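Local coordinates for HIAXHD3 (Humicola insolens, PDB 3ZXK), which removes arabinofuranosyl side chains, probably from arabinoxylan, as a family 43 glycoside hydrolase, at residues 360-364 against 365-369. Numbering follows the deposited sequence.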
loop_
_atom_site.group_PDB
_atom_site.type_symbol
_atom_site.label_atom_id
_atom_site.label_comp_id
_atom_site.label_asym_id
_atom_site.label_seq_id
_atom_site.Cartn_x
_atom_site.Cartn_y
_atom_site.Cartn_z
ATOM N N THR A 360 -16.823 -3.127 -18.075
ATOM C CA THR A 360 -17.663 -1.933 -17.880
ATOM C C THR A 360 -17.789 -1.169 -19.189
ATOM O O THR A 360 -16.801 -1.004 -19.921
ATOM C CB THR A 360 -16.982 -0.971 -16.893
ATOM O OG1 THR A 360 -16.670 -1.671 -15.689
ATOM C CG2 THR A 360 -17.859 0.198 -16.587
ATOM N N VAL A 361 -18.994 -0.695 -19.473
ATOM C CA VAL A 361 -19.233 0.233 -20.588
ATOM C C VAL A 361 -19.262 1.628 -19.996
ATOM O O VAL A 361 -20.113 1.948 -19.178
ATOM C CB VAL A 361 -20.571 -0.085 -21.324
ATOM C CG1 VAL A 361 -20.897 0.983 -22.377
ATOM C CG2 VAL A 361 -20.502 -1.490 -21.913
ATOM N N THR A 362 -18.299 2.445 -20.409
ATOM C CA THR A 362 -18.107 3.793 -19.873
ATOM C C THR A 362 -17.187 4.602 -20.804
ATOM O O THR A 362 -16.401 4.011 -21.570
ATOM C CB THR A 362 -17.525 3.746 -18.424
ATOM O OG1 THR A 362 -17.472 5.063 -17.869
ATOM C CG2 THR A 362 -16.128 3.110 -18.384
ATOM N N GLY A 363 -17.299 5.935 -20.743
ATOM C CA GLY A 363 -16.297 6.841 -21.342
ATOM C C GLY A 363 -15.230 7.250 -20.337
ATOM O O GLY A 363 -14.279 7.962 -20.674
ATOM N N ASP A 364 -15.370 6.753 -19.112
ATOM C CA ASP A 364 -14.616 7.281 -17.960
ATOM C C ASP A 364 -13.714 6.179 -17.405
ATOM O O ASP A 364 -14.208 5.261 -16.761
ATOM C CB ASP A 364 -15.647 7.744 -16.917
ATOM C CG ASP A 364 -15.033 8.425 -15.705
ATOM O OD1 ASP A 364 -13.794 8.430 -15.554
ATOM O OD2 ASP A 364 -15.826 8.972 -14.885
ATOM N N LEU A 365 -12.390 6.292 -17.594
ATOM C CA LEU A 365 -11.457 5.306 -16.999
ATOM C C LEU A 365 -11.692 5.083 -15.495
ATOM O O LEU A 365 -11.567 3.981 -15.000
ATOM C CB LEU A 365 -9.992 5.717 -17.231
ATOM C CG LEU A 365 -8.928 4.733 -16.710
ATOM C CD1 LEU A 365 -9.012 3.302 -17.242
ATOM C CD2 LEU A 365 -7.545 5.299 -17.004
ATOM N N PHE A 366 -12.073 6.133 -14.766
ATOM C CA PHE A 366 -12.258 5.954 -13.309
ATOM C C PHE A 366 -13.491 5.123 -12.953
ATOM O O PHE A 366 -13.622 4.665 -11.805
ATOM C CB PHE A 366 -12.326 7.305 -12.583
ATOM C CG PHE A 366 -11.091 8.126 -12.718
ATOM C CD1 PHE A 366 -9.903 7.730 -12.100
ATOM C CD2 PHE A 366 -11.105 9.293 -13.484
ATOM C CE1 PHE A 366 -8.751 8.499 -12.223
ATOM C CE2 PHE A 366 -9.957 10.073 -13.611
ATOM C CZ PHE A 366 -8.785 9.666 -12.987
ATOM N N ALA A 367 -14.397 4.930 -13.911
ATOM C CA ALA A 367 -15.553 4.086 -13.673
ATOM C C ALA A 367 -15.304 2.649 -14.101
ATOM O O ALA A 367 -16.140 1.789 -13.860
ATOM C CB ALA A 367 -16.772 4.642 -14.393
ATOM N N ALA A 368 -14.169 2.386 -14.755
ATOM C CA ALA A 368 -13.928 1.036 -15.318
ATOM C C ALA A 368 -13.539 0.035 -14.257
ATOM O O ALA A 368 -12.609 0.306 -13.500
ATOM C CB ALA A 368 -12.856 1.064 -16.407
ATOM N N ARG A 369 -14.155 -1.148 -14.278
ATOM C CA ARG A 369 -13.747 -2.243 -13.406
ATOM C C ARG A 369 -12.540 -2.906 -14.039
ATOM O O ARG A 369 -12.285 -2.768 -15.244
ATOM C CB ARG A 369 -14.871 -3.266 -13.258
ATOM C CG ARG A 369 -16.007 -2.786 -12.407
ATOM C CD ARG A 369 -17.184 -3.742 -12.506
ATOM N NE ARG A 369 -18.101 -3.554 -11.402
ATOM C CZ ARG A 369 -19.171 -4.310 -11.162
ATOM N NH1 ARG A 369 -19.486 -5.315 -11.972
ATOM N NH2 ARG A 369 -19.920 -4.058 -10.097
HETATM O O HOH W 1 -13.638 -2.810 -17.740
HETATM O O HOH W 2 -11.675 8.068 -19.881
#
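Asp-364 carries CG opposite its backbone N (chi1 -175°), which swings the carboxylate forward over the start of the 3-10 turn 365-367 and brings OD1 to the N-H of Phe-366. That bond, N of Phe-366 to OD1 of Asp-364, is 3.0 Å long and rather bent; the donor comes from above the carboxylate plane. OD1 also lies 3.5 Å from CD2 of Phe-366, meeting the ring obliquely. The backbone O of Asp-364 takes the next amide, N of Ala-367, at 2.9 Å, so one residue holds two successive N-H groups as the chain turns. Water fills in at Leu-365, linking its N to O of Gly-363.

Ahead of the turn, OG1 of Thr-362 accepts the N-H of Asp-364 at 3.0 Å in an ST turn, with CB of Ala-367 packed 3.6 Å from that same OG1. Thr-360 ties the start of this stretch to its far end. Its chi1 of -54° sets OG1 opposite the carbonyl carbon, where it receives N of Arg-369 at 2.9 Å in a nearly straight bond (164°), while CG2 rests near O of Ala-367.

OD2 of Asp-364 bonds Thr-436 OG1, so an alanine here would probably leave that hydroxyl and the Phe-366 N-H without their carboxylate partner.

The whole loop joins strands 354-357 and 372-375 of the concanavalin A-like domain: the backbones of Thr-360 and Thr-362 hydrogen-bond to Ser-516, the last residue of strand 509-516, Leu-365 packs on Phe-513 and Phe-515, and Phe-366 lies against strand 418-429.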